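PDB 3ZTV: NAD nucleotidase from Haemophilus influenzae, which hydrolyses NAD to adenosine and nicotinamide riboside, acting both as a pyrophosphatase and as a 5'-nucleotidase with broad specificity. Local coordinates for residues A371-P375 with S462-Y468; S385-I391 with Q407-V412. One frame throughout, in Å; residues are numbered along the deposited sequence.

Contact 1. Residues A371-P375 with S462-Y468. With ADN (adenosine), chain D.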
loop_
_atom_site.group_PDB
_atom_site.type_symbol
_atom_site.label_atom_id
_atom_site.label_comp_id
_atom_site.label_asym_id
_atom_site.label_seq_id
_atom_site.Cartn_x
_atom_site.Cartn_y
_atom_site.Cartn_z
ATOM N N ALA A 371 -28.799 -28.162 -34.155
ATOM C CA ALA A 371 -28.321 -29.262 -34.984
ATOM C C ALA A 371 -26.825 -29.519 -34.816
ATOM O O ALA A 371 -26.357 -30.650 -34.966
ATOM C CB ALA A 371 -28.650 -29.002 -36.450
ATOM N N ASN A 372 -26.075 -28.467 -34.501
ATOM C CA ASN A 372 -24.616 -28.561 -34.477
ATOM C C ASN A 372 -24.001 -28.556 -33.081
ATOM O O ASN A 372 -22.793 -28.381 -32.942
ATOM C CB ASN A 372 -23.995 -27.452 -35.328
ATOM C CG ASN A 372 -24.372 -27.565 -36.793
ATOM O OD1 ASN A 372 -23.877 -28.439 -37.507
ATOM N ND2 ASN A 372 -25.246 -26.674 -37.252
ATOM N N ARG A 373 -24.822 -28.772 -32.060
ATOM C CA ARG A 373 -24.348 -28.681 -30.679
ATOM C C ARG A 373 -23.213 -29.646 -30.364
ATOM O O ARG A 373 -22.261 -29.281 -29.669
ATOM C CB ARG A 373 -25.495 -28.886 -29.692
ATOM C CG ARG A 373 -26.425 -27.694 -29.588
ATOM C CD ARG A 373 -27.647 -28.036 -28.761
ATOM N NE ARG A 373 -28.504 -26.875 -28.544
ATOM C CZ ARG A 373 -29.645 -26.919 -27.865
ATOM N NH1 ARG A 373 -30.053 -28.064 -27.336
ATOM N NH2 ARG A 373 -30.374 -25.821 -27.711
ATOM N N ILE A 374 -23.317 -30.871 -30.870
ATOM C CA ILE A 374 -22.319 -31.907 -30.607
ATOM C C ILE A 374 -21.665 -32.349 -31.914
ATOM O O ILE A 374 -22.360 -32.688 -32.874
ATOM C CB ILE A 374 -22.949 -33.120 -29.912
ATOM C CG1 ILE A 374 -23.638 -32.688 -28.613
ATOM C CG2 ILE A 374 -21.896 -34.182 -29.636
ATOM C CD1 ILE A 374 -24.417 -33.790 -27.935
ATOM N N PRO A 375 -20.324 -32.344 -31.963
ATOM C CA PRO A 375 -19.649 -32.712 -33.212
ATOM C C PRO A 375 -19.865 -34.178 -33.550
ATOM O O PRO A 375 -20.018 -34.998 -32.642
ATOM C CB PRO A 375 -18.167 -32.473 -32.900
ATOM C CG PRO A 375 -18.154 -31.589 -31.683
ATOM C CD PRO A 375 -19.368 -31.972 -30.906
ATOM N N SER A 462 -29.787 -31.442 -21.405
ATOM C CA SER A 462 -29.853 -30.769 -22.698
ATOM C C SER A 462 -28.525 -30.792 -23.448
ATOM O O SER A 462 -27.470 -30.547 -22.865
ATOM C CB SER A 462 -30.307 -29.318 -22.500
ATOM O OG SER A 462 -30.093 -28.530 -23.659
ATOM N N THR A 463 -28.588 -31.062 -24.749
ATOM C CA THR A 463 -27.393 -31.051 -25.588
ATOM C C THR A 463 -26.761 -29.666 -25.623
ATOM O O THR A 463 -25.600 -29.516 -26.005
ATOM C CB THR A 463 -27.710 -31.488 -27.029
ATOM O OG1 THR A 463 -28.784 -30.689 -27.540
ATOM C CG2 THR A 463 -28.103 -32.958 -27.071
ATOM N N GLY A 464 -27.523 -28.653 -25.221
ATOM C CA GLY A 464 -27.024 -27.288 -25.211
ATOM C C GLY A 464 -25.890 -27.051 -24.228
ATOM O O GLY A 464 -25.243 -26.002 -24.265
ATOM N N ALA A 465 -25.645 -28.015 -23.343
ATOM C CA ALA A 465 -24.553 -27.897 -22.375
ATOM C C ALA A 465 -23.171 -28.126 -22.991
ATOM O O ALA A 465 -22.155 -27.806 -22.372
ATOM C CB ALA A 465 -24.768 -28.857 -21.212
ATOM N N PHE A 466 -23.114 -28.688 -24.192
ATOM C CA PHE A 466 -21.827 -29.109 -24.736
ATOM C C PHE A 466 -20.860 -27.926 -24.831
ATOM O O PHE A 466 -21.197 -26.899 -25.414
ATOM C CB PHE A 466 -21.990 -29.797 -26.091
ATOM C CG PHE A 466 -20.808 -30.637 -26.464
ATOM C CD1 PHE A 466 -19.708 -30.070 -27.088
ATOM C CD2 PHE A 466 -20.786 -31.991 -26.156
ATOM C CE1 PHE A 466 -18.605 -30.840 -27.414
ATOM C CE2 PHE A 466 -19.685 -32.766 -26.479
ATOM C CZ PHE A 466 -18.593 -32.184 -27.112
ATOM N N PRO A 467 -19.644 -28.068 -24.261
ATOM C CA PRO A 467 -18.729 -26.932 -24.108
ATOM C C PRO A 467 -17.734 -26.741 -25.252
ATOM O O PRO A 467 -17.186 -27.713 -25.780
ATOM C CB PRO A 467 -17.968 -27.291 -22.832
ATOM C CG PRO A 467 -17.842 -28.784 -22.915
ATOM C CD PRO A 467 -19.144 -29.262 -23.552
ATOM N N TYR A 468 -17.512 -25.486 -25.617
ATOM C CA TYR A 468 -16.470 -25.110 -26.569
ATOM C C TYR A 468 -15.717 -23.941 -25.959
ATOM O O TYR A 468 -16.306 -23.131 -25.237
ATOM C CB TYR A 468 -17.067 -24.677 -27.910
ATOM C CG TYR A 468 -17.810 -25.763 -28.662
ATOM C CD1 TYR A 468 -19.108 -26.122 -28.310
ATOM C CD2 TYR A 468 -17.217 -26.422 -29.734
ATOM C CE1 TYR A 468 -19.793 -27.109 -29.004
ATOM C CE2 TYR A 468 -17.897 -27.415 -30.431
ATOM C CZ TYR A 468 -19.183 -27.753 -30.062
ATOM O OH TYR A 468 -19.878 -28.735 -30.747
HETATM O "O5'" ADN D . -33.467 -24.441 -24.386
HETATM C "C5'" ADN D . -32.741 -24.557 -23.160
HETATM C "C4'" ADN D . -31.250 -24.508 -23.467
HETATM O "O4'" ADN D . -30.885 -23.205 -23.933
HETATM C "C3'" ADN D . -30.385 -24.775 -22.250
HETATM O "O3'" ADN D . -30.095 -26.170 -22.115
HETATM C "C2'" ADN D . -29.130 -23.973 -22.538
HETATM O "O2'" ADN D . -28.192 -24.743 -23.300
HETATM C "C1'" ADN D . -29.615 -22.824 -23.401
HETATM N N9 ADN D . -29.778 -21.616 -22.562
HETATM C C8 ADN D . -30.889 -21.208 -21.918
HETATM N N7 ADN D . -30.658 -20.046 -21.247
HETATM C C5 ADN D . -29.368 -19.702 -21.459
HETATM C C6 ADN D . -28.458 -18.603 -21.065
HETATM N N6 ADN D . -28.860 -17.586 -20.268
HETATM N N1 ADN D . -27.192 -18.643 -21.525
HETATM C C2 ADN D . -26.747 -19.633 -22.320
HETATM N N3 ADN D . -27.513 -20.659 -22.717
HETATM C C4 ADN D . -28.806 -20.739 -22.331
#
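The Tyr468 hydroxyl is held by two backbone groups: it donates to Arg373 O, with OH and O 2.7 Å apart, and is also hydrogen-bonded to the backbone N of Ser385. This is the nucleoside-binding C-terminal domain of the 5'-nucleotidase family, where the irregular segment 371-375 packs against the 3-10 turn 463-465 and the beginning of strand 467-470. The carbonyl oxygen lies at the edge of the tyrosine ring, near its plane, but the hydroxyl approaches it from above the carbonyl plane, 56° out of it.

From the same residue the Arg373 side chain runs out extended, crossing Thr463 at about a right angle. Its NH1 makes a nearly straight bond to Thr463 OG1 (2.9 Å, 168° at the hydrogen), with the acceptor in the guanidinium plane. The CA of Gly464 sits over one face of the same group, 3.5 Å above its plane, so guanidinium rotation is limited both at an edge and over a face. Arg373 probably binds substrate, as does nearby Arg413. Thr463 holds OG1 between its backbone N and carbonyl carbon (chi1 53°), which turns CG2 to meet Ile374 CD1.

Farther along, Phe466 takes up the apolar part of the loop. Ile374 CG1 meets Phe466 CD2 at 3.8 Å, and Pro375 CD makes an off-centre CH-pi contact 4.2 Å from the ring centroid. Phe569 meets the Phe466 ring edge-to-face.

At the ligand end, Ser462 forms an ST turn. Its OG accepts the N-H of Gly464 (N to OG 3.0 Å) and donates a hydrogen bond to the ribose, Ser462 OG lying 2.8 Å from adenosine O3'.

Contact 2. Residues S385-I391 with Q407-V412; sequences SIATRFI and QNAGGV. With ADN (adenosine), chain D.
Gln407 lays its aliphatic stem across Thr388 at about a right angle, Gln407 CG to Thr388 CG2 3.6 Å. A bend at chi2 (72°) then swings the amide round so that NE2 and CD rest against Ile391 CG2, while OE1 is held by Asn514. Asn408, next along the strand, turns the other way, from the helix to the ligand. Its ND2 gives adenosine N3 an almost perfectly straight bond (3.1 Å, 179°) and a weak one to O2'. Asn514 ND2 binds Asn408 OD1, which probably helps set which end of the amide faces the base.

At Ala409 the chain enters a 3-10 turn, and a water adds a bridge to the helix. It donates to Ala409 O (3.0 Å) and accepts from Ser385 OG (2.7 Å). That serine, at the N-cap position of the helix, also accepts from Thr388 OG1, the two hydroxyl oxygens being 2.7 Å apart. Gly410 and Gly411 bring the backbone close to the nucleoside: Gly410 CA is 3.4 Å from adenosine O2', and Gly411 CA packs near N3.

Val412 then turns back to the helix and sets both methyls against the Thr388 hydroxyl, CG2 approaching OG1 to 3.2 Å. Val412 CG1 packs on Ile391 CG1 at 3.8 Å, the two side chains running in opposite senses. One face of this turn is thus seated on the first turns of helix 386-396 and the other lines the adenosine pocket, a strand-end turn forming part of the nucleoside pocket of the 5'-nucleotidase C-terminal domain.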
loop_
_atom_site.group_PDB
_atom_site.type_symbol
_atom_site.label_atom_id
_atom_site.label_comp_id
_atom_site.label_asym_id
_atom_site.label_seq_id
_atom_site.Cartn_x
_atom_site.Cartn_y
_atom_site.Cartn_z
ATOM N N SER A 385 -20.238 -27.120 -33.189
ATOM C CA SER A 385 -20.665 -25.730 -33.124
ATOM C C SER A 385 -19.501 -24.738 -33.191
ATOM O O SER A 385 -19.077 -24.191 -32.167
ATOM C CB SER A 385 -21.485 -25.490 -31.854
ATOM O OG SER A 385 -22.168 -24.253 -31.940
ATOM N N ILE A 386 -18.991 -24.497 -34.393
ATOM C CA ILE A 386 -17.923 -23.523 -34.589
ATOM C C ILE A 386 -18.384 -22.135 -34.137
ATOM O O ILE A 386 -17.593 -21.341 -33.625
ATOM C CB ILE A 386 -17.445 -23.476 -36.063
ATOM C CG1 ILE A 386 -16.889 -24.842 -36.485
ATOM C CG2 ILE A 386 -16.378 -22.410 -36.240
ATOM C CD1 ILE A 386 -16.472 -24.920 -37.952
ATOM N N ALA A 387 -19.672 -21.853 -34.310
ATOM C CA ALA A 387 -20.230 -20.582 -33.856
ATOM C C ALA A 387 -20.041 -20.388 -32.349
ATOM O O ALA A 387 -19.814 -19.268 -31.895
ATOM C CB ALA A 387 -21.702 -20.457 -34.250
ATOM N N THR A 388 -20.109 -21.473 -31.582
ATOM C CA THR A 388 -19.869 -21.389 -30.141
ATOM C C THR A 388 -18.407 -21.052 -29.836
ATOM O O THR A 388 -18.122 -20.252 -28.939
ATOM C CB THR A 388 -20.295 -22.672 -29.410
ATOM O OG1 THR A 388 -21.687 -22.910 -29.654
ATOM C CG2 THR A 388 -20.070 -22.532 -27.912
ATOM N N ARG A 389 -17.477 -21.653 -30.579
ATOM C CA ARG A 389 -16.067 -21.273 -30.461
ATOM C C ARG A 389 -15.896 -19.777 -30.738
ATOM O O ARG A 389 -15.175 -19.083 -30.021
ATOM C CB ARG A 389 -15.181 -22.123 -31.385
ATOM C CG ARG A 389 -13.685 -21.848 -31.275
ATOM C CD ARG A 389 -13.215 -20.876 -32.340
ATOM N NE ARG A 389 -11.808 -20.501 -32.189
ATOM C CZ ARG A 389 -10.812 -20.975 -32.934
ATOM N NH1 ARG A 389 -11.045 -21.865 -33.890
ATOM N NH2 ARG A 389 -9.574 -20.555 -32.716
ATOM N N PHE A 390 -16.568 -19.277 -31.769
ATOM C CA PHE A 390 -16.555 -17.851 -32.073
ATOM C C PHE A 390 -17.005 -17.014 -30.866
ATOM O O PHE A 390 -16.343 -16.046 -30.480
ATOM C CB PHE A 390 -17.467 -17.584 -33.271
ATOM C CG PHE A 390 -17.350 -16.200 -33.833
ATOM C CD1 PHE A 390 -16.294 -15.380 -33.487
ATOM C CD2 PHE A 390 -18.294 -15.727 -34.731
ATOM C CE1 PHE A 390 -16.189 -14.112 -34.007
ATOM C CE2 PHE A 390 -18.194 -14.456 -35.256
ATOM C CZ PHE A 390 -17.137 -13.646 -34.895
ATOM N N ILE A 391 -18.140 -17.379 -30.279
ATOM C CA ILE A 391 -18.632 -16.642 -29.123
ATOM C C ILE A 391 -17.618 -16.705 -27.978
ATOM O O ILE A 391 -17.361 -15.701 -27.309
ATOM C CB ILE A 391 -20.027 -17.128 -28.672
ATOM C CG1 ILE A 391 -21.050 -16.898 -29.791
ATOM C CG2 ILE A 391 -20.449 -16.405 -27.401
ATOM C CD1 ILE A 391 -21.078 -15.490 -30.294
ATOM N N GLN A 407 -17.829 -21.640 -23.334
ATOM C CA GLN A 407 -19.203 -21.262 -23.691
ATOM C C GLN A 407 -19.998 -22.524 -24.013
ATOM O O GLN A 407 -19.485 -23.448 -24.649
ATOM C CB GLN A 407 -19.202 -20.299 -24.894
ATOM C CG GLN A 407 -20.586 -19.918 -25.443
ATOM C CD GLN A 407 -21.367 -18.968 -24.539
ATOM O OE1 GLN A 407 -20.892 -18.544 -23.493
ATOM N NE2 GLN A 407 -22.582 -18.633 -24.955
ATOM N N ASN A 408 -21.251 -22.575 -23.570
ATOM C CA ASN A 408 -22.126 -23.710 -23.867
ATOM C C ASN A 408 -22.807 -23.556 -25.232
ATOM O O ASN A 408 -23.252 -22.465 -25.591
ATOM C CB ASN A 408 -23.180 -23.886 -22.766
ATOM C CG ASN A 408 -24.129 -22.704 -22.669
ATOM O OD1 ASN A 408 -23.707 -21.563 -22.484
ATOM N ND2 ASN A 408 -25.422 -22.977 -22.812
ATOM N N ALA A 409 -22.894 -24.654 -25.984
ATOM C CA ALA A 409 -23.440 -24.644 -27.345
ATOM C C ALA A 409 -24.887 -24.147 -27.430
ATOM O O ALA A 409 -25.299 -23.606 -28.452
ATOM C CB ALA A 409 -23.316 -26.033 -27.980
ATOM N N GLY A 410 -25.652 -24.338 -26.364
ATOM C CA GLY A 410 -27.036 -23.897 -26.340
ATOM C C GLY A 410 -27.179 -22.388 -26.295
ATOM O O GLY A 410 -28.280 -21.854 -26.449
ATOM N N GLY A 411 -26.067 -21.694 -26.077
ATOM C CA GLY A 411 -26.077 -20.245 -26.004
ATOM C C GLY A 411 -25.991 -19.600 -27.372
ATOM O O GLY A 411 -25.977 -18.374 -27.492
ATOM N N VAL A 412 -25.919 -20.431 -28.411
ATOM C CA VAL A 412 -25.867 -19.956 -29.791
ATOM C C VAL A 412 -26.972 -20.646 -30.603
ATOM O O VAL A 412 -26.979 -21.870 -30.749
ATOM C CB VAL A 412 -24.463 -20.176 -30.415
ATOM C CG1 VAL A 412 -23.380 -19.819 -29.403
ATOM C CG2 VAL A 412 -24.288 -21.610 -30.881
HETATM O "O5'" ADN D . -33.467 -24.441 -24.386
HETATM C "C5'" ADN D . -32.741 -24.557 -23.160
HETATM C "C4'" ADN D . -31.250 -24.508 -23.467
HETATM O "O4'" ADN D . -30.885 -23.205 -23.933
HETATM C "C3'" ADN D . -30.385 -24.775 -22.250
HETATM O "O3'" ADN D . -30.095 -26.170 -22.115
HETATM C "C2'" ADN D . -29.130 -23.973 -22.538
HETATM O "O2'" ADN D . -28.192 -24.743 -23.300
HETATM C "C1'" ADN D . -29.615 -22.824 -23.401
HETATM N N9 ADN D . -29.778 -21.616 -22.562
HETATM C C8 ADN D . -30.889 -21.208 -21.918
HETATM N N7 ADN D . -30.658 -20.046 -21.247
HETATM C C5 ADN D . -29.368 -19.702 -21.459
HETATM C C6 ADN D . -28.458 -18.603 -21.065
HETATM N N6 ADN D . -28.860 -17.586 -20.268
HETATM N N1 ADN D . -27.192 -18.643 -21.525
HETATM C C2 ADN D . -26.747 -19.633 -22.320
HETATM N N3 ADN D . -27.513 -20.659 -22.717
HETATM C C4 ADN D . -28.806 -20.739 -22.331
HETATM O O HOH W 1 -24.670 -24.746 -31.200
#

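How the contacts relate
Following the chain from the N terminus, the loop after strand 357-362 supplies 371-375, and helix 386-396 begins soon afterwards. Contact 2 closes the short connection from that helix to strand 404-408, with 15 residues between its segments, which include the rest of the helix and the start of the strand. Contact 1 closes a much longer one, reached only after helix 443-460, so contact 2 is nested inside it. The two meet at antiparallel strands 404-408 and 467-470, Tyr468 O 2.9 Å from Gln407 N, and again in the adjoining 3-10 turns, Gly464 O 2.7 Å from Gly410 N, both probable hydrogen bonds. Together they tie loop, helix and sheet to the adenosine-touching segments 407-412 and 462-468.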